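Local coordinates for putative HAD-hydrolase YfnB (Bacillus subtilis, PDB 3ED5), which is a putative hydrolase of the haloacid dehalogenase superfamily, possibly with 5'-nucleotidase activity, at residues F174-L186 / L198-P212. Residues are numbered along the deposited sequence; the frame is centred on the assembly and turned at random.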
loop_
_atom_site.group_PDB
_atom_site.type_symbol
_atom_site.label_atom_id
_atom_site.label_comp_id
_atom_site.label_asym_id
_atom_site.label_seq_id
_atom_site.Cartn_x
_atom_site.Cartn_y
_atom_site.Cartn_z
ATOM N N PHE A 174 19.976 -8.707 -8.499
ATOM C CA PHE A 174 19.294 -8.654 -7.201
ATOM C C PHE A 174 20.134 -9.292 -6.092
ATOM O O PHE A 174 20.587 -10.427 -6.250
ATOM C CB PHE A 174 17.943 -9.388 -7.253
ATOM C CG PHE A 174 17.293 -9.510 -5.897
ATOM C CD1 PHE A 174 17.336 -10.713 -5.196
ATOM C CD2 PHE A 174 16.723 -8.403 -5.294
ATOM C CE1 PHE A 174 16.781 -10.809 -3.920
ATOM C CE2 PHE A 174 16.192 -8.493 -4.023
ATOM C CZ PHE A 174 16.218 -9.710 -3.343
ATOM N N SER A 175 20.316 -8.566 -4.990
ATOM C CA SER A 175 20.905 -9.112 -3.768
ATOM C C SER A 175 19.996 -8.794 -2.580
ATOM O O SER A 175 19.816 -7.626 -2.254
ATOM C CB SER A 175 22.298 -8.494 -3.547
ATOM O OG SER A 175 22.759 -8.684 -2.214
ATOM N N ALA A 176 19.468 -9.827 -1.922
ATOM C CA ALA A 176 18.625 -9.630 -0.726
ATOM C C ALA A 176 19.344 -8.827 0.360
ATOM O O ALA A 176 18.756 -7.920 0.944
ATOM C CB ALA A 176 18.152 -10.964 -0.161
ATOM N N GLU A 177 20.631 -9.129 0.579
ATOM C CA GLU A 177 21.409 -8.485 1.637
ATOM C C GLU A 177 21.488 -6.959 1.473
ATOM O O GLU A 177 21.686 -6.236 2.452
ATOM C CB GLU A 177 22.821 -9.075 1.634
ATOM C CG GLU A 177 23.697 -8.550 2.710
ATOM C CD GLU A 177 25.109 -9.067 2.581
ATOM O OE1 GLU A 177 25.317 -10.079 1.881
ATOM O OE2 GLU A 177 26.011 -8.451 3.186
ATOM N N HIS A 178 21.337 -6.477 0.244
ATOM C CA HIS A 178 21.445 -5.045 -0.064
ATOM C C HIS A 178 20.120 -4.435 -0.456
ATOM O O HIS A 178 20.082 -3.410 -1.151
ATOM C CB HIS A 178 22.456 -4.847 -1.183
ATOM C CG HIS A 178 23.809 -5.359 -0.825
ATOM N ND1 HIS A 178 24.723 -4.606 -0.119
ATOM C CD2 HIS A 178 24.385 -6.570 -1.026
ATOM C CE1 HIS A 178 25.821 -5.321 0.075
ATOM N NE2 HIS A 178 25.635 -6.518 -0.456
ATOM N N THR A 179 19.046 -5.086 -0.025
ATOM C CA THR A 179 17.706 -4.635 -0.325
ATOM C C THR A 179 16.910 -4.344 0.949
ATOM O O THR A 179 16.961 -5.113 1.914
ATOM C CB THR A 179 16.961 -5.704 -1.155
ATOM O OG1 THR A 179 17.689 -5.971 -2.349
ATOM C CG2 THR A 179 15.506 -5.254 -1.515
ATOM N N LEU A 180 16.140 -3.252 0.927
ATOM C CA LEU A 180 15.277 -2.883 2.043
ATOM C C LEU A 180 13.856 -2.747 1.517
ATOM O O LEU A 180 13.642 -2.088 0.474
ATOM C CB LEU A 180 15.738 -1.527 2.623
ATOM C CG LEU A 180 14.886 -1.013 3.821
ATOM C CD1 LEU A 180 15.045 -1.904 5.070
ATOM C CD2 LEU A 180 15.328 0.427 4.160
ATOM N N ILE A 181 12.872 -3.296 2.242
ATOM C CA ILE A 181 11.486 -2.984 1.915
ATOM C C ILE A 181 10.928 -2.001 2.965
ATOM O O ILE A 181 11.134 -2.190 4.166
ATOM C CB ILE A 181 10.579 -4.235 1.784
ATOM C CG1 ILE A 181 9.122 -3.806 1.459
ATOM C CG2 ILE A 181 10.643 -5.128 3.051
ATOM C CD1 ILE A 181 8.185 -5.026 1.054
ATOM N N ILE A 182 10.240 -0.968 2.486
ATOM C CA ILE A 182 9.669 0.078 3.346
ATOM C C ILE A 182 8.160 0.097 3.132
ATOM O O ILE A 182 7.687 0.250 2.002
ATOM C CB ILE A 182 10.222 1.466 2.930
ATOM C CG1 ILE A 182 11.762 1.499 2.958
ATOM C CG2 ILE A 182 9.642 2.583 3.867
ATOM C CD1 ILE A 182 12.423 1.235 1.594
ATOM N N GLY A 183 7.405 -0.071 4.201
ATOM C CA GLY A 183 5.935 -0.047 4.073
ATOM C C GLY A 183 5.255 0.068 5.410
ATOM O O GLY A 183 5.885 -0.088 6.484
ATOM N N ASP A 184 3.943 0.334 5.350
ATOM C CA ASP A 184 3.174 0.581 6.574
ATOM C C ASP A 184 2.431 -0.648 7.087
ATOM O O ASP A 184 1.932 -0.637 8.226
ATOM C CB ASP A 184 2.130 1.664 6.290
ATOM C CG ASP A 184 1.040 1.163 5.399
ATOM O OD1 ASP A 184 1.348 0.612 4.323
ATOM O OD2 ASP A 184 -0.135 1.316 5.767
ATOM N N SER A 185 2.326 -1.691 6.256
ATOM C CA SER A 185 1.558 -2.888 6.642
ATOM C C SER A 185 2.427 -3.959 7.294
ATOM O O SER A 185 3.341 -4.508 6.668
ATOM C CB SER A 185 0.825 -3.481 5.431
ATOM O OG SER A 185 0.294 -4.770 5.776
ATOM N N LEU A 186 2.143 -4.277 8.559
ATOM C CA LEU A 186 2.847 -5.382 9.226
ATOM C C LEU A 186 2.649 -6.699 8.491
ATOM O O LEU A 186 3.577 -7.513 8.401
ATOM C CB LEU A 186 2.323 -5.559 10.654
ATOM C CG LEU A 186 2.716 -4.457 11.627
ATOM C CD1 LEU A 186 2.019 -4.788 12.970
ATOM C CD2 LEU A 186 4.211 -4.479 11.809
ATOM N N LEU A 198 14.426 -10.245 3.453
ATOM C CA LEU A 198 14.796 -8.822 3.404
ATOM C C LEU A 198 14.760 -8.120 4.759
ATOM O O LEU A 198 13.881 -8.385 5.580
ATOM C CB LEU A 198 13.861 -8.044 2.465
ATOM C CG LEU A 198 13.647 -8.617 1.053
ATOM C CD1 LEU A 198 12.646 -7.773 0.362
ATOM C CD2 LEU A 198 14.998 -8.630 0.285
ATOM N N ASP A 199 15.661 -7.151 4.940
ATOM C CA ASP A 199 15.501 -6.155 5.999
ATOM C C ASP A 199 14.213 -5.376 5.704
ATOM O O ASP A 199 13.858 -5.158 4.530
ATOM C CB ASP A 199 16.712 -5.191 6.050
ATOM C CG ASP A 199 17.956 -5.846 6.628
ATOM O OD1 ASP A 199 17.855 -7.001 7.080
ATOM O OD2 ASP A 199 19.025 -5.194 6.640
ATOM N N THR A 200 13.518 -4.978 6.766
ATOM C CA THR A 200 12.238 -4.265 6.655
ATOM C C THR A 200 12.216 -2.951 7.457
ATOM O O THR A 200 12.797 -2.860 8.554
ATOM C CB THR A 200 11.087 -5.140 7.218
ATOM O OG1 THR A 200 11.456 -5.603 8.516
ATOM C CG2 THR A 200 10.828 -6.383 6.316
ATOM N N CYS A 201 11.488 -1.967 6.926
ATOM C CA CYS A 201 11.286 -0.674 7.608
ATOM C C CYS A 201 9.781 -0.380 7.698
ATOM O O CYS A 201 9.135 -0.180 6.690
ATOM C CB CYS A 201 12.020 0.431 6.849
ATOM S SG CYS A 201 11.839 2.045 7.672
ATOM N N TRP A 202 9.265 -0.389 8.920
ATOM C CA TRP A 202 7.857 -0.180 9.197
ATOM C C TRP A 202 7.566 1.313 9.360
ATOM O O TRP A 202 8.051 1.941 10.306
ATOM C CB TRP A 202 7.481 -0.941 10.481
ATOM C CG TRP A 202 5.996 -0.923 10.769
ATOM C CD1 TRP A 202 4.987 -0.813 9.851
ATOM C CD2 TRP A 202 5.371 -1.073 12.055
ATOM N NE1 TRP A 202 3.756 -0.865 10.498
ATOM C CE2 TRP A 202 3.967 -1.042 11.843
ATOM C CE3 TRP A 202 5.860 -1.233 13.363
ATOM C CZ2 TRP A 202 3.053 -1.139 12.896
ATOM C CZ3 TRP A 202 4.951 -1.359 14.413
ATOM C CH2 TRP A 202 3.550 -1.296 14.169
HETATM N N MSE A 203 6.763 1.843 8.432
HETATM C CA MSE A 203 6.249 3.201 8.511
HETATM C C MSE A 203 5.064 3.181 9.486
HETATM O O MSE A 203 4.024 2.575 9.201
HETATM C CB MSE A 203 5.833 3.637 7.096
HETATM C CG MSE A 203 5.169 4.985 7.018
HETATM SE SE MSE A 203 6.326 6.436 7.612
HETATM C CE MSE A 203 5.130 7.941 7.142
ATOM N N ASN A 204 5.236 3.788 10.652
ATOM C CA ASN A 204 4.210 3.738 11.707
ATOM C C ASN A 204 4.068 5.109 12.390
ATOM O O ASN A 204 4.353 5.262 13.588
ATOM C CB ASN A 204 4.561 2.655 12.722
ATOM C CG ASN A 204 3.441 2.398 13.735
ATOM O OD1 ASN A 204 2.271 2.708 13.482
ATOM N ND2 ASN A 204 3.803 1.885 14.896
ATOM N N PRO A 205 3.661 6.123 11.616
ATOM C CA PRO A 205 3.566 7.502 12.124
ATOM C C PRO A 205 2.670 7.639 13.346
ATOM O O PRO A 205 2.946 8.464 14.212
ATOM C CB PRO A 205 2.962 8.287 10.954
ATOM C CG PRO A 205 2.445 7.260 9.999
ATOM C CD PRO A 205 3.284 6.018 10.192
ATOM N N ASP A 206 1.631 6.812 13.416
ATOM C CA ASP A 206 0.641 6.927 14.481
ATOM C C ASP A 206 0.921 6.007 15.653
ATOM O O ASP A 206 0.104 5.923 16.572
ATOM C CB ASP A 206 -0.764 6.638 13.943
ATOM C CG ASP A 206 -1.211 7.661 12.933
ATOM O OD1 ASP A 206 -0.817 8.839 13.058
ATOM O OD2 ASP A 206 -1.941 7.268 12.006
HETATM N N MSE A 207 2.068 5.325 15.622
HETATM C CA MSE A 207 2.510 4.485 16.739
HETATM C C MSE A 207 1.447 3.459 17.094
HETATM O O MSE A 207 1.093 3.270 18.263
HETATM C CB MSE A 207 2.920 5.326 17.959
HETATM C CG MSE A 207 4.011 6.331 17.625
HETATM SE SE MSE A 207 4.513 7.514 19.078
HETATM C CE MSE A 207 5.083 6.160 20.342
ATOM N N LYS A 208 0.944 2.813 16.048
ATOM C CA LYS A 208 0.006 1.704 16.170
ATOM C C LYS A 208 0.675 0.557 16.889
ATOM O O LYS A 208 1.903 0.393 16.816
ATOM C CB LYS A 208 -0.457 1.248 14.783
ATOM C CG LYS A 208 -1.335 2.293 14.095
ATOM C CD LYS A 208 -1.711 1.818 12.684
ATOM C CE LYS A 208 -2.426 2.928 11.913
ATOM N NZ LYS A 208 -3.724 3.325 12.523
ATOM N N PRO A 209 -0.118 -0.234 17.622
ATOM C CA PRO A 209 0.467 -1.393 18.264
ATOM C C PRO A 209 0.874 -2.451 17.254
ATOM O O PRO A 209 0.393 -2.479 16.107
ATOM C CB PRO A 209 -0.676 -1.919 19.151
ATOM C CG PRO A 209 -1.897 -1.477 18.445
ATOM C CD PRO A 209 -1.564 -0.121 17.895
ATOM N N ASN A 210 1.771 -3.310 17.676
ATOM C CA ASN A 210 2.120 -4.444 16.874
ATOM C C ASN A 210 1.393 -5.708 17.358
ATOM O O ASN A 210 2.002 -6.555 17.997
ATOM C CB ASN A 210 3.637 -4.630 16.903
ATOM C CG ASN A 210 4.122 -5.544 15.794
ATOM O OD1 ASN A 210 3.382 -6.427 15.334
ATOM N ND2 ASN A 210 5.352 -5.336 15.350
ATOM N N VAL A 211 0.093 -5.819 17.053
ATOM C CA VAL A 211 -0.749 -6.927 17.558
ATOM C C VAL A 211 -0.206 -8.313 17.141
ATOM O O VAL A 211 -0.062 -9.201 17.998
ATOM C CB VAL A 211 -2.269 -6.765 17.189
ATOM C CG1 VAL A 211 -3.129 -7.749 17.983
ATOM C CG2 VAL A 211 -2.746 -5.309 17.417
ATOM N N PRO A 212 0.153 -8.491 15.844
ATOM C CA PRO A 212 0.709 -9.803 15.452
ATOM C C PRO A 212 2.144 -10.088 15.923
ATOM O O PRO A 212 2.619 -11.238 15.797
ATOM C CB PRO A 212 0.639 -9.777 13.923
ATOM C CG PRO A 212 0.601 -8.349 13.562
ATOM C CD PRO A 212 -0.106 -7.633 14.670
HETATM O O HOH W 1 18.076 -6.851 3.580
HETATM O O HOH W 2 1.569 1.761 10.141
#
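Strands 179-183 and 199-203 are parallel neighbours in the Rossmann-like sheet of the HAD core, joined by helix 186-195 in a beta-alpha-beta crossover. Their axes approach to 4.7 Å. Four backbone hydrogen bonds alternate between them: Ile181 N to Asp199 O, Cys201 N to Ile181 O at 2.8 Å, Gly183 N to Cys201 O, and Met203 N to Gly183 O. On one face of the sheet, Ile181 CG2 lies beside Thr200 CG2 at 3.5 Å, the two side chains pointing the same way. At the start of the strands, Leu198 CD2 meets Thr179 CB at 3.8 Å and the ring edge of Phe174. A water there donates to Ala176 O and Thr179 O and accepts from Asp199 N.

Near the C-terminal end of strand 199-203, Trp202 reaches across to the residues that follow strand 179-183. Its CG stands anti to the backbone N (chi1 -173°), which brings the indole alongside Asp184. NE1 gives a bent bond of 2.9 Å to Asp184 O, which lies in the ring plane. Leu186 CD2 sits over the six-membered ring, 3.5 Å from its centroid, in a CH-pi contact. Asn204 CB covers the opposite face. A leucine here would probably leave Asp184 O without its indole donor and Leu186 CD2 without a flat surface. The side chain of Asp184 lies about 3 Å, nearest atoms, from that of Asp13, the probable nucleophile, as expected of the acidic motif IV of HAD hydrolases.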